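Local coordinates for protein sphingomyelinase-c (Listeria ivanovii, PDB 1ZWX) that belongs to the endonuclease/exonuclease/phosphatase family and is built on the two-sheet fold of DNase I-like proteins, at residues 43-48 with 69-74; 116-121 with 128-133; 188-193 with 254-259; 225-230 with 289-294. One frame throughout, in Å; residues are numbered along the deposited sequence. Where two conformers were deposited one is given.

The four contacts illustrate how chemistry follows place in a two-sheet fold. Contacts 2 and 4 are buried, whereas contacts 1 and 3 are partly open to the surface. Contacts 2 and 3 serve the same sheet: 116-121 with 128-133 pairs neighbouring strands and buries aromatic rings, while 188-193 with 254-259 packs a loop on a strand through isoleucines and one backbone bond. Contact 1 lies where two loops feed strands of the other sheet, its polar core a single tyrosine hydroxyl. Contact 4 joins two loops and is the one beside a bound phosphate. Contacts 1 and 4 also touch directly, Tyr43 CE1 lying 3.6 Å from Pro293 CG.

Contact 1. Residues 43-48 with 69-74; sequences YMKNND and REMYPH
Tyr72 extends its phenol to the backbone of 43-48, where two hydrogen bonds grip the hydroxyl. Tyr72 OH donates to Met44 O over a short 2.5 Å, approaching at a tilt of 25° from the carbonyl plane. The same oxygen accepts from Asn47 N, with N and OH 3.1 Å apart and an N-H...O angle of 149°. One side chain thus spans a bend of the chain from Met44 to Asn47. The ring edges join in: Tyr72 CE2 comes within 3.2 Å of Met44 O, and Tyr72 CE1 within 3.2 Å of Asn47 O, so carbonyl oxygens flank the phenol near its plane and would restrain its rotation.

In the DNase I-like fold of this protein, the two loops follow helices 31-39 and 58-67 and lead into strands 49-55 and 74-75 of one sheet. Both Met44 and Tyr72 rest on Val50 of strand 49-55.

Apolar packing falls to Met71, whose CB sits over one face of the Tyr72 ring, towards its rim. The chain bends at its end (chi3 -65°), and Met71 CE approaches Met44 CB at 4.4 Å. Met71 SD crosses the aliphatic part of Lys45 at a slant, 3.9 Å from its CG.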
loop_
_atom_site.group_PDB
_atom_site.type_symbol
_atom_site.label_atom_id
_atom_site.label_comp_id
_atom_site.label_asym_id
_atom_site.label_seq_id
_atom_site.Cartn_x
_atom_site.Cartn_y
_atom_site.Cartn_z
ATOM N N TYR A 43 0.843 11.235 11.319
ATOM C CA TYR A 43 0.830 11.058 9.871
ATOM C C TYR A 43 -0.454 10.392 9.384
ATOM O O TYR A 43 -0.811 10.512 8.212
ATOM C CB TYR A 43 2.091 10.329 9.367
ATOM C CG TYR A 43 2.048 8.814 9.535
ATOM C CD1 TYR A 43 1.453 7.996 8.561
ATOM C CD2 TYR A 43 2.622 8.199 10.653
ATOM C CE1 TYR A 43 1.417 6.611 8.707
ATOM C CE2 TYR A 43 2.596 6.804 10.800
ATOM C CZ TYR A 43 1.990 6.022 9.837
ATOM O OH TYR A 43 1.957 4.642 9.987
ATOM N N MET A 44 -1.161 9.710 10.282
ATOM C CA MET A 44 -2.426 9.066 9.930
ATOM C C MET A 44 -3.631 10.005 9.979
ATOM O O MET A 44 -4.702 9.659 9.504
ATOM C CB MET A 44 -2.664 7.820 10.786
ATOM C CG MET A 44 -1.809 6.640 10.308
ATOM S SD MET A 44 -2.415 6.047 8.696
ATOM C CE MET A 44 -1.532 4.486 8.512
ATOM N N LYS A 45 -3.438 11.193 10.529
ATOM C CA LYS A 45 -4.541 12.184 10.594
ATOM C C LYS A 45 -4.618 13.014 9.309
ATOM O O LYS A 45 -3.653 13.097 8.545
ATOM C CB LYS A 45 -4.318 13.135 11.771
ATOM C CG LYS A 45 -4.121 12.445 13.100
ATOM C CD LYS A 45 -3.694 13.442 14.173
ATOM C CE LYS A 45 -3.526 12.762 15.536
ATOM N NZ LYS A 45 -4.614 11.782 15.856
ATOM N N ASN A 46 -5.778 13.630 9.088
ATOM C CA ASN A 46 -5.956 14.636 8.045
ATOM C C ASN A 46 -5.800 14.132 6.602
ATOM O O ASN A 46 -5.377 14.890 5.716
ATOM C CB ASN A 46 -5.041 15.837 8.286
ATOM C CG ASN A 46 -5.145 16.375 9.694
ATOM O OD1 ASN A 46 -6.258 16.517 10.249
ATOM N ND2 ASN A 46 -3.975 16.650 10.310
ATOM N N ASN A 47 -6.153 12.867 6.358
ATOM C CA ASN A 47 -6.157 12.340 4.989
ATOM C C ASN A 47 -7.578 12.224 4.504
ATOM O O ASN A 47 -8.475 12.007 5.309
ATOM C CB ASN A 47 -5.477 10.939 4.959
ATOM C CG ASN A 47 -4.004 11.011 5.319
ATOM O OD1 ASN A 47 -3.575 10.595 6.425
ATOM N ND2 ASN A 47 -3.217 11.578 4.427
ATOM N N ASP A 48 -7.796 12.283 3.196
ATOM C CA ASP A 48 -9.074 11.891 2.650
ATOM C C ASP A 48 -9.233 10.386 2.640
ATOM O O ASP A 48 -10.309 9.855 2.901
ATOM C CB ASP A 48 -9.231 12.480 1.242
ATOM C CG ASP A 48 -9.325 14.000 1.281
ATOM O OD1 ASP A 48 -10.345 14.505 1.788
ATOM O OD2 ASP A 48 -8.360 14.671 0.902
ATOM N N ARG A 69 -11.265 3.639 12.731
ATOM C CA ARG A 69 -12.688 3.880 12.486
ATOM C C ARG A 69 -13.154 5.292 12.840
ATOM O O ARG A 69 -14.023 5.844 12.159
ATOM C CB ARG A 69 -13.553 2.895 13.264
ATOM C CG ARG A 69 -13.698 1.552 12.671
ATOM C CD ARG A 69 -14.702 1.519 11.538
ATOM N NE ARG A 69 -14.884 0.134 11.088
ATOM C CZ ARG A 69 -15.435 -0.233 9.932
ATOM N NH1 ARG A 69 -15.874 0.674 9.061
ATOM N NH2 ARG A 69 -15.537 -1.522 9.637
ATOM N N GLU A 70 -12.591 5.857 13.901
ATOM C CA GLU A 70 -12.981 7.191 14.336
ATOM C C GLU A 70 -12.717 8.203 13.225
ATOM O O GLU A 70 -13.611 8.957 12.837
ATOM C CB GLU A 70 -12.235 7.577 15.626
ATOM C CG GLU A 70 -12.106 9.072 15.892
ATOM C CD GLU A 70 -13.265 9.647 16.676
ATOM O OE1 GLU A 70 -14.399 9.135 16.546
ATOM O OE2 GLU A 70 -13.037 10.624 17.425
ATOM N N MET A 71 -11.492 8.194 12.711
ATOM C CA MET A 71 -11.081 9.128 11.686
ATOM C C MET A 71 -11.587 8.688 10.317
ATOM O O MET A 71 -11.928 9.529 9.496
ATOM C CB MET A 71 -9.566 9.251 11.664
ATOM C CG MET A 71 -8.961 9.826 12.940
ATOM S SD MET A 71 -7.198 10.087 12.755
ATOM C CE MET A 71 -6.644 8.378 12.544
ATOM N N TYR A 72 -11.635 7.373 10.077
ATOM C CA TYR A 72 -11.950 6.832 8.764
ATOM C C TYR A 72 -13.009 5.742 8.862
ATOM O O TYR A 72 -12.683 4.564 8.734
ATOM C CB TYR A 72 -10.670 6.296 8.063
ATOM C CG TYR A 72 -9.562 7.318 8.024
ATOM C CD1 TYR A 72 -9.631 8.419 7.158
ATOM C CD2 TYR A 72 -8.463 7.220 8.882
ATOM C CE1 TYR A 72 -8.645 9.372 7.141
ATOM C CE2 TYR A 72 -7.467 8.180 8.879
ATOM C CZ TYR A 72 -7.576 9.261 7.995
ATOM O OH TYR A 72 -6.607 10.218 7.958
ATOM N N PRO A 73 -14.299 6.123 9.072
ATOM C CA PRO A 73 -15.353 5.124 9.263
ATOM C C PRO A 73 -15.751 4.294 8.058
ATOM O O PRO A 73 -16.417 3.273 8.230
ATOM C CB PRO A 73 -16.582 5.962 9.709
ATOM C CG PRO A 73 -16.257 7.346 9.372
ATOM C CD PRO A 73 -14.807 7.513 9.220
ATOM N N HIS A 74 -15.406 4.713 6.843
ATOM C CA HIS A 74 -15.837 3.961 5.685
ATOM C C HIS A 74 -14.600 3.202 5.208
ATOM O O HIS A 74 -13.581 3.844 4.928
ATOM C CB HIS A 74 -16.350 4.896 4.595
ATOM C CG HIS A 74 -17.339 5.899 5.115
ATOM N ND1 HIS A 74 -18.649 5.567 5.408
ATOM C CD2 HIS A 74 -17.184 7.194 5.480
ATOM C CE1 HIS A 74 -19.275 6.640 5.871
ATOM N NE2 HIS A 74 -18.408 7.636 5.933
#

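Contact 2. Residues 116-121 with 128-133; sequences QHIFQR and LSNKGF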
loop_
_atom_site.group_PDB
_atom_site.type_symbol
_atom_site.label_atom_id
_atom_site.label_comp_id
_atom_site.label_asym_id
_atom_site.label_seq_id
_atom_site.Cartn_x
_atom_site.Cartn_y
_atom_site.Cartn_z
ATOM N N GLN A 116 -12.837 -6.136 -5.068
ATOM C CA GLN A 116 -11.487 -6.650 -4.906
ATOM C C GLN A 116 -11.141 -7.527 -6.100
ATOM O O GLN A 116 -12.003 -8.195 -6.691
ATOM C CB GLN A 116 -11.338 -7.440 -3.582
ATOM C CG GLN A 116 -12.146 -8.722 -3.560
ATOM C CD GLN A 116 -11.816 -9.593 -2.353
ATOM O OE1 GLN A 116 -10.761 -9.440 -1.766
ATOM N NE2 GLN A 116 -12.728 -10.502 -1.988
ATOM N N HIS A 117 -9.855 -7.550 -6.412
ATOM C CA HIS A 117 -9.371 -8.329 -7.527
ATOM C C HIS A 117 -8.087 -8.993 -7.103
ATOM O O HIS A 117 -7.103 -8.318 -6.790
ATOM C CB HIS A 117 -9.103 -7.446 -8.753
ATOM C CG HIS A 117 -8.640 -8.228 -9.944
ATOM N ND1 HIS A 117 -9.434 -8.453 -11.047
ATOM C CD2 HIS A 117 -7.470 -8.876 -10.184
ATOM C CE1 HIS A 117 -8.765 -9.181 -11.926
ATOM N NE2 HIS A 117 -7.580 -9.471 -11.415
ATOM N N ILE A 118 -8.112 -10.311 -7.083
ATOM C CA ILE A 118 -6.985 -11.101 -6.619
ATOM C C ILE A 118 -6.129 -11.457 -7.838
ATOM O O ILE A 118 -6.647 -11.993 -8.820
ATOM C CB ILE A 118 -7.475 -12.396 -5.912
ATOM C CG1 ILE A 118 -8.459 -12.056 -4.751
ATOM C CG2 ILE A 118 -6.305 -13.227 -5.400
ATOM C CD1 ILE A 118 -7.932 -10.949 -3.811
ATOM N N PHE A 119 -4.831 -11.184 -7.753
ATOM C CA PHE A 119 -3.922 -11.424 -8.890
ATOM C C PHE A 119 -3.906 -12.889 -9.302
ATOM O O PHE A 119 -4.000 -13.783 -8.464
ATOM C CB PHE A 119 -2.518 -10.982 -8.558
ATOM C CG PHE A 119 -2.357 -9.494 -8.408
ATOM C CD1 PHE A 119 -2.972 -8.589 -9.306
ATOM C CD2 PHE A 119 -1.605 -8.994 -7.379
ATOM C CE1 PHE A 119 -2.805 -7.219 -9.134
ATOM C CE2 PHE A 119 -1.425 -7.647 -7.222
ATOM C CZ PHE A 119 -2.032 -6.754 -8.121
ATOM N N GLN A 120 -3.749 -13.125 -10.602
ATOM C CA GLN A 120 -3.820 -14.458 -11.155
ATOM C C GLN A 120 -2.453 -15.070 -11.328
ATOM O O GLN A 120 -2.345 -16.256 -11.676
ATOM C CB GLN A 120 -4.541 -14.420 -12.515
ATOM C CG GLN A 120 -6.065 -14.134 -12.419
ATOM C CD GLN A 120 -6.904 -15.375 -12.138
ATOM O OE1 GLN A 120 -6.391 -16.415 -11.712
ATOM N NE2 GLN A 120 -8.211 -15.274 -12.385
ATOM N N ARG A 121 -1.402 -14.275 -11.146
ATOM C CA ARG A 121 -0.051 -14.825 -11.225
ATOM C C ARG A 121 0.647 -14.499 -9.921
ATOM O O ARG A 121 0.353 -13.470 -9.294
ATOM C CB ARG A 121 0.749 -14.280 -12.435
ATOM C CG ARG A 121 0.150 -14.702 -13.810
ATOM C CD ARG A 121 0.284 -16.227 -14.032
ATOM N N LEU A 128 1.864 -17.766 -1.255
ATOM C CA LEU A 128 1.147 -18.112 -0.004
ATOM C C LEU A 128 0.102 -17.063 0.418
ATOM O O LEU A 128 -0.676 -17.284 1.368
ATOM C CB LEU A 128 2.152 -18.359 1.137
ATOM C CG LEU A 128 3.052 -19.591 0.906
ATOM C CD1 LEU A 128 4.123 -19.652 1.972
ATOM C CD2 LEU A 128 2.228 -20.888 0.868
ATOM N N SER A 129 0.042 -15.941 -0.311
ATOM C CA SER A 129 -0.932 -14.872 0.013
ATOM C C SER A 129 -1.784 -14.489 -1.198
ATOM O O SER A 129 -1.306 -14.481 -2.332
ATOM C CB SER A 129 -0.250 -13.620 0.568
ATOM O OG SER A 129 0.741 -13.867 1.542
ATOM N N ASN A 130 -3.053 -14.190 -0.951
ATOM C CA ASN A 130 -3.940 -13.716 -1.995
ATOM C C ASN A 130 -3.728 -12.261 -2.362
ATOM O O ASN A 130 -4.656 -11.460 -2.207
ATOM C CB ASN A 130 -5.378 -13.874 -1.558
ATOM C CG ASN A 130 -5.854 -15.283 -1.657
ATOM O OD1 ASN A 130 -5.479 -16.018 -2.580
ATOM N ND2 ASN A 130 -6.718 -15.680 -0.718
ATOM N N LYS A 131 -2.538 -11.919 -2.875
ATOM C CA LYS A 131 -2.233 -10.528 -3.227
ATOM C C LYS A 131 -3.132 -10.088 -4.394
ATOM O O LYS A 131 -3.646 -10.929 -5.145
ATOM C CB LYS A 131 -0.760 -10.319 -3.558
ATOM C CG LYS A 131 0.258 -10.415 -2.343
ATOM C CD LYS A 131 1.637 -9.888 -2.909
ATOM C CE LYS A 131 2.552 -9.314 -1.852
ATOM N NZ LYS A 131 3.923 -9.155 -2.415
ATOM N N GLY A 132 -3.365 -8.778 -4.494
ATOM C CA GLY A 132 -4.412 -8.269 -5.403
ATOM C C GLY A 132 -4.521 -6.770 -5.275
ATOM O O GLY A 132 -3.580 -6.103 -4.856
ATOM N N PHE A 133 -5.692 -6.235 -5.628
ATOM C CA PHE A 133 -5.940 -4.835 -5.372
ATOM C C PHE A 133 -7.394 -4.632 -4.944
ATOM O O PHE A 133 -8.248 -5.470 -5.233
ATOM C CB PHE A 133 -5.587 -3.943 -6.599
ATOM C CG PHE A 133 -6.295 -4.323 -7.869
ATOM C CD1 PHE A 133 -5.715 -5.237 -8.756
ATOM C CD2 PHE A 133 -7.498 -3.688 -8.244
ATOM C CE1 PHE A 133 -6.365 -5.580 -9.969
ATOM C CE2 PHE A 133 -8.127 -3.999 -9.443
ATOM C CZ PHE A 133 -7.567 -4.964 -10.303
HETATM O O HOH W 1 -2.749 -13.540 -5.830
#
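An antiparallel pairing of strands 111-118 and 132-140, with an aromatic cluster of His117, Phe119 and Phe133 alongside, is the motif here, within one sheet of the DNase I-like fold. His117 and Phe133 form a hydrogen-bonded pair: His117 N to Phe133 O is 2.9 Å and Phe133 N to His117 O is 2.8 Å. Just past the end of strand 111-118, Phe119 N bonds to Lys131 O at 2.9 Å, and a water bridges Phe119 O and Lys131 O. In the non-hydrogen-bonded pair Ile118-Gly132, the glycine CA comes within 4.0 Å of Ile118 CA and sits over one face of the Phe119 ring. Phe133 CG lies between its backbone N and carbonyl carbon (chi1 56°), which sets the ring against His117, whose CB lies over its face, 3.6 Å from the centroid. Phe119 CE1 approaches the edge of that ring, 3.5 Å from Phe133 CD1. The His117 ring is nearly parallel to the Phe133 ring but slid aside. Its nitrogens bond to Glu90 and Glu174, consistent with a proton on ND1 and on NE2 of His117, and so probably with a positively charged imidazole beside the Phe133 ring.

Contact 3. Residues 188-193 with 254-259; sequences EIIFIG and NGHARP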
loop_
_atom_site.group_PDB
_atom_site.type_symbol
_atom_site.label_atom_id
_atom_site.label_comp_id
_atom_site.label_asym_id
_atom_site.label_seq_id
_atom_site.Cartn_x
_atom_site.Cartn_y
_atom_site.Cartn_z
ATOM N N GLU A 188 -13.365 12.100 -14.467
ATOM C CA GLU A 188 -13.168 11.684 -13.065
ATOM C C GLU A 188 -11.745 11.158 -12.793
ATOM O O GLU A 188 -11.158 10.497 -13.653
ATOM C CB GLU A 188 -14.225 10.650 -12.702
ATOM C CG GLU A 188 -15.617 11.241 -12.738
ATOM C CD GLU A 188 -16.725 10.251 -12.456
ATOM O OE1 GLU A 188 -17.868 10.614 -12.779
ATOM O OE2 GLU A 188 -16.519 9.133 -11.905
ATOM N N ILE A 189 -11.212 11.446 -11.608
ATOM C CA ILE A 189 -9.824 11.117 -11.291
ATOM C C ILE A 189 -9.686 9.680 -10.744
ATOM O O ILE A 189 -10.544 9.200 -10.002
ATOM C CB ILE A 189 -9.214 12.143 -10.328
ATOM C CG1 ILE A 189 -7.688 11.946 -10.184
ATOM C CG2 ILE A 189 -9.977 12.126 -8.948
ATOM C CD1 ILE A 189 -6.887 13.149 -9.644
ATOM N N ILE A 190 -8.597 9.008 -11.154
ATOM C CA ILE A 190 -8.246 7.668 -10.660
ATOM C C ILE A 190 -6.833 7.743 -10.075
ATOM O O ILE A 190 -5.884 8.248 -10.719
ATOM C CB ILE A 190 -8.293 6.594 -11.760
ATOM C CG1 ILE A 190 -9.616 6.624 -12.505
ATOM C CG2 ILE A 190 -7.988 5.178 -11.171
ATOM C CD1 ILE A 190 -9.677 5.660 -13.681
ATOM N N PHE A 191 -6.716 7.256 -8.837
ATOM C CA PHE A 191 -5.432 7.130 -8.163
ATOM C C PHE A 191 -5.096 5.634 -8.059
ATOM O O PHE A 191 -5.987 4.777 -7.938
ATOM C CB PHE A 191 -5.480 7.695 -6.754
ATOM C CG PHE A 191 -5.812 9.161 -6.667
ATOM C CD1 PHE A 191 -7.126 9.575 -6.467
ATOM C CD2 PHE A 191 -4.797 10.116 -6.707
ATOM C CE1 PHE A 191 -7.434 10.943 -6.343
ATOM C CE2 PHE A 191 -5.091 11.484 -6.584
ATOM C CZ PHE A 191 -6.426 11.883 -6.372
ATOM N N ILE A 192 -3.807 5.338 -8.144
ATOM C CA ILE A 192 -3.317 3.957 -8.021
ATOM C C ILE A 192 -2.144 4.074 -7.069
ATOM O O ILE A 192 -1.177 4.762 -7.338
ATOM C CB ILE A 192 -2.852 3.323 -9.380
ATOM C CG1 ILE A 192 -3.965 3.310 -10.436
ATOM C CG2 ILE A 192 -2.365 1.840 -9.148
ATOM C CD1 ILE A 192 -3.401 3.013 -11.889
ATOM N N GLY A 193 -2.248 3.427 -5.912
ATOM C CA GLY A 193 -1.195 3.565 -4.906
ATOM C C GLY A 193 -0.907 2.289 -4.125
ATOM O O GLY A 193 -1.695 1.350 -4.118
ATOM N N ASN A 254 -3.296 8.476 -16.187
ATOM C CA ASN A 254 -3.149 9.518 -17.226
ATOM C C ASN A 254 -4.338 9.698 -18.153
ATOM O O ASN A 254 -4.483 10.759 -18.759
ATOM C CB ASN A 254 -1.857 9.334 -18.062
ATOM C CG ASN A 254 -0.599 9.826 -17.332
ATOM O OD1 ASN A 254 -0.650 10.638 -16.409
ATOM N ND2 ASN A 254 0.556 9.314 -17.754
ATOM N N GLY A 255 -5.173 8.689 -18.301
ATOM C CA GLY A 255 -6.299 8.825 -19.217
ATOM C C GLY A 255 -7.517 9.528 -18.601
ATOM O O GLY A 255 -8.526 9.734 -19.266
ATOM N N HIS A 256 -7.416 9.888 -17.328
ATOM C CA HIS A 256 -8.544 10.442 -16.585
ATOM C C HIS A 256 -8.159 11.768 -15.972
ATOM O O HIS A 256 -7.057 12.273 -16.219
ATOM C CB HIS A 256 -9.021 9.432 -15.544
ATOM C CG HIS A 256 -9.648 8.231 -16.152
ATOM N ND1 HIS A 256 -8.918 7.278 -16.824
ATOM C CD2 HIS A 256 -10.938 7.843 -16.233
ATOM C CE1 HIS A 256 -9.728 6.335 -17.267
ATOM N NE2 HIS A 256 -10.961 6.652 -16.917
ATOM N N ALA A 257 -9.049 12.358 -15.172
ATOM C CA ALA A 257 -8.836 13.728 -14.718
ATOM C C ALA A 257 -7.587 13.887 -13.887
ATOM O O ALA A 257 -7.232 12.995 -13.106
ATOM C CB ALA A 257 -10.050 14.235 -13.927
ATOM N N ARG A 258 -6.939 15.043 -14.032
ATOM C CA ARG A 258 -5.668 15.311 -13.374
ATOM C C ARG A 258 -5.668 16.646 -12.669
ATOM O O ARG A 258 -6.307 17.578 -13.130
ATOM C CB ARG A 258 -4.507 15.236 -14.392
ATOM C CG ARG A 258 -4.245 13.769 -14.888
ATOM C CD ARG A 258 -3.037 13.601 -15.799
ATOM N NE ARG A 258 -3.393 13.261 -17.170
ATOM C CZ ARG A 258 -2.512 13.122 -18.155
ATOM N NH1 ARG A 258 -1.221 13.294 -17.917
ATOM N NH2 ARG A 258 -2.917 12.803 -19.375
ATOM N N PRO A 259 -4.962 16.747 -11.532
ATOM C CA PRO A 259 -4.683 18.047 -10.915
ATOM C C PRO A 259 -3.619 18.838 -11.681
ATOM O O PRO A 259 -2.966 18.284 -12.570
ATOM C CB PRO A 259 -4.107 17.670 -9.550
ATOM C CG PRO A 259 -3.512 16.298 -9.756
ATOM C CD PRO A 259 -4.419 15.622 -10.739
HETATM O O HOH W 2 -6.954 10.326 -13.308
#
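Ile190 sets its terminal methyl squarely over the imidazole of His256, with Ile190 CD1 3.4 Å from the ring centroid and only 2° off the normal. This CH-pi contact helps fasten strand 189-193, an inner strand of one sheet in the DNase I-like fold, to the loop that leaves strand 248-252 and crosses to strand 262-266 of the other sheet. The side chain is extended beyond CG1 (chi2 175°), which carries the methyl out to the ring. His256 in turn is held in orientation by bonds from ND1 to Glu253 and from NE2 to the carbonyl of Ile184.

Ile189 packs farther along the loop. Its CD1 meets Pro259 CD at 3.7 Å, the two side chains crossing at about a right angle, and its CB lies 4.2 Å from Ala257 CB. Ile189 CG1 presses against the backbone, 3.1 Å from Ala257 O.

Polar links are sparse. Ala257 N donates to Glu188 O over 3.2 Å, reaching the oxygen from above the carbonyl plane, 68° out of it, and thus away from its lone pairs. Between the backbones sits a water that accepts from Ile190 N at 3.0 Å and lies 2.7 Å from Ala257 O, to which it can donate.

Contact 4. Residues 225-230 with 289-294; sequences ATWDPT and SDHYPV. With PO4 (phosphate ion), chain B.
Ala225 turns its carbonyl to the edge of the Tyr292 ring, Ala225 O lying 3.4 Å from Tyr292 CD1; this buried oxygen has no hydrogen-bond partner in the model. Thr226 supplies the one direct hydrogen bond between the loops, from Tyr292 N to Thr226 O, at 2.8 Å and nearly straight (165°). Its methyl CG2 touches Val294 CG2 at 3.8 Å, while OG1 is bonded to Asp248 and to the backbone of Leu247. Thr226 and Trp227 together form a classic beta bulge opposite Glu245. Trp227 has CG trans to its backbone N (chi1 -171°), which brings the five-membered ring to His291: Trp227 CD1 stands over one face of the imidazole, 3.5 Å from His291 NE2. Asp228 lays CB near Tyr292 CE1, and its N gives a bond of 2.9 Å to a water that donates to Asp290 O at 2.8 Å. Asp228 OD1 takes both N and OG1 of Thr230 from one side of the carboxylate plane, closing an Asx turn.

Across the contact, His291 NE2 donates to O2 of a phosphate ion at 2.7 Å, in the ring plane, while ND1 is bonded to Asp248. The phosphate probably came from the crystallisation liquor. Ser289 OG receives His291 N in an ST turn, and Ser-Asp-His at 289-291 matches a motif of the DNase I-like family, where it lies at the active site; the same is probable here.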
loop_
_atom_site.group_PDB
_atom_site.type_symbol
_atom_site.label_atom_id
_atom_site.label_comp_id
_atom_site.label_asym_id
_atom_site.label_seq_id
_atom_site.Cartn_x
_atom_site.Cartn_y
_atom_site.Cartn_z
ATOM N N ALA A 225 14.257 6.974 0.027
ATOM C CA ALA A 225 14.057 5.533 0.010
ATOM C C ALA A 225 12.911 5.254 0.949
ATOM O O ALA A 225 12.911 5.716 2.083
ATOM C CB ALA A 225 15.326 4.798 0.480
ATOM N N THR A 226 11.916 4.531 0.469
ATOM C CA THR A 226 10.798 4.130 1.309
ATOM C C THR A 226 11.107 2.832 2.064
ATOM O O THR A 226 10.426 2.502 3.032
ATOM C CB THR A 226 9.509 3.961 0.489
ATOM O OG1 THR A 226 9.611 2.806 -0.376
ATOM C CG2 THR A 226 9.241 5.242 -0.336
ATOM N N TRP A 227 12.138 2.112 1.599
ATOM C CA TRP A 227 12.580 0.864 2.233
ATOM C C TRP A 227 14.078 1.081 2.428
ATOM O O TRP A 227 14.851 1.011 1.466
ATOM C CB TRP A 227 12.248 -0.341 1.340
ATOM C CG TRP A 227 12.477 -1.672 2.004
ATOM C CD1 TRP A 227 11.612 -2.362 2.804
ATOM C CD2 TRP A 227 13.666 -2.471 1.909
ATOM N NE1 TRP A 227 12.198 -3.546 3.227
ATOM C CE2 TRP A 227 13.462 -3.627 2.697
ATOM C CE3 TRP A 227 14.901 -2.294 1.264
ATOM C CZ2 TRP A 227 14.453 -4.635 2.841
ATOM C CZ3 TRP A 227 15.890 -3.288 1.411
ATOM C CH2 TRP A 227 15.655 -4.435 2.194
ATOM N N ASP A 228 14.460 1.422 3.652
ATOM C CA ASP A 228 15.821 1.911 3.928
ATOM C C ASP A 228 16.520 1.219 5.100
ATOM O O ASP A 228 16.368 1.642 6.248
ATOM C CB ASP A 228 15.801 3.419 4.192
ATOM C CG ASP A 228 17.145 4.063 3.949
ATOM O OD1 ASP A 228 18.194 3.371 3.992
ATOM O OD2 ASP A 228 17.166 5.271 3.719
ATOM N N PRO A 229 17.299 0.150 4.820
ATOM C CA PRO A 229 18.091 -0.462 5.917
ATOM C C PRO A 229 19.160 0.456 6.562
ATOM O O PRO A 229 19.691 0.119 7.630
ATOM C CB PRO A 229 18.755 -1.672 5.239
ATOM C CG PRO A 229 17.938 -1.933 3.994
ATOM C CD PRO A 229 17.482 -0.567 3.544
ATOM N N THR A 230 19.482 1.595 5.947
ATOM C CA THR A 230 20.454 2.491 6.567
ATOM C C THR A 230 19.848 3.372 7.658
ATOM O O THR A 230 20.585 3.872 8.495
ATOM C CB THR A 230 21.296 3.340 5.546
ATOM O OG1 THR A 230 20.504 4.384 4.963
ATOM C CG2 THR A 230 21.858 2.496 4.461
ATOM N N SER A 289 6.961 0.628 10.980
ATOM C CA SER A 289 6.977 -0.448 9.989
ATOM C C SER A 289 8.368 -0.488 9.364
ATOM O O SER A 289 9.191 0.409 9.616
ATOM C CB SER A 289 5.896 -0.187 8.920
ATOM O OG SER A 289 6.187 -0.869 7.715
ATOM N N ASP A 290 8.647 -1.502 8.548
ATOM C CA ASP A 290 9.908 -1.522 7.826
ATOM C C ASP A 290 9.877 -0.668 6.557
ATOM O O ASP A 290 10.928 -0.466 5.925
ATOM C CB ASP A 290 10.401 -2.967 7.561
ATOM C CG ASP A 290 9.499 -3.768 6.611
ATOM O OD1 ASP A 290 8.345 -3.375 6.312
ATOM O OD2 ASP A 290 9.967 -4.857 6.168
ATOM N N HIS A 291 8.676 -0.194 6.167
ATOM C CA HIS A 291 8.539 0.778 5.068
ATOM C C HIS A 291 8.167 2.113 5.688
ATOM O O HIS A 291 7.462 2.146 6.700
ATOM C CB HIS A 291 7.425 0.415 4.084
ATOM C CG HIS A 291 7.736 -0.741 3.183
ATOM N ND1 HIS A 291 7.934 -0.592 1.827
ATOM C CD2 HIS A 291 7.868 -2.069 3.444
ATOM C CE1 HIS A 291 8.192 -1.775 1.289
ATOM N NE2 HIS A 291 8.154 -2.689 2.245
ATOM N N TYR A 292 8.584 3.201 5.042
ATOM C CA TYR A 292 8.072 4.517 5.404
ATOM C C TYR A 292 6.769 4.797 4.677
ATOM O O TYR A 292 6.578 4.319 3.564
ATOM C CB TYR A 292 9.094 5.626 5.124
ATOM C CG TYR A 292 10.359 5.477 5.895
ATOM C CD1 TYR A 292 11.614 5.424 5.239
ATOM C CD2 TYR A 292 10.329 5.372 7.278
ATOM C CE1 TYR A 292 12.806 5.280 5.981
ATOM C CE2 TYR A 292 11.511 5.216 8.023
ATOM C CZ TYR A 292 12.730 5.167 7.383
ATOM O OH TYR A 292 13.864 5.021 8.169
ATOM N N PRO A 293 5.848 5.551 5.329
ATOM C CA PRO A 293 4.596 5.950 4.687
ATOM C C PRO A 293 4.870 6.983 3.584
ATOM O O PRO A 293 5.907 7.658 3.610
ATOM C CB PRO A 293 3.795 6.614 5.810
ATOM C CG PRO A 293 4.647 6.583 7.035
ATOM C CD PRO A 293 5.993 6.086 6.699
ATOM N N VAL A 294 3.978 7.056 2.609
ATOM C CA VAL A 294 4.097 8.038 1.533
ATOM C C VAL A 294 2.784 8.839 1.525
ATOM O O VAL A 294 1.721 8.277 1.660
ATOM C CB VAL A 294 4.418 7.391 0.130
ATOM C CG1 VAL A 294 4.182 8.368 -1.004
ATOM C CG2 VAL A 294 5.866 6.854 0.096
HETATM P P PO4 B . 8.670 -6.693 2.058
HETATM O O1 PO4 B . 9.969 -7.166 2.694
HETATM O O2 PO4 B . 8.273 -5.361 2.638
HETATM O O3 PO4 B . 8.875 -6.468 0.570
HETATM O O4 PO4 B . 7.605 -7.738 2.330
HETATM O O HOH W 3 12.402 1.873 5.603
#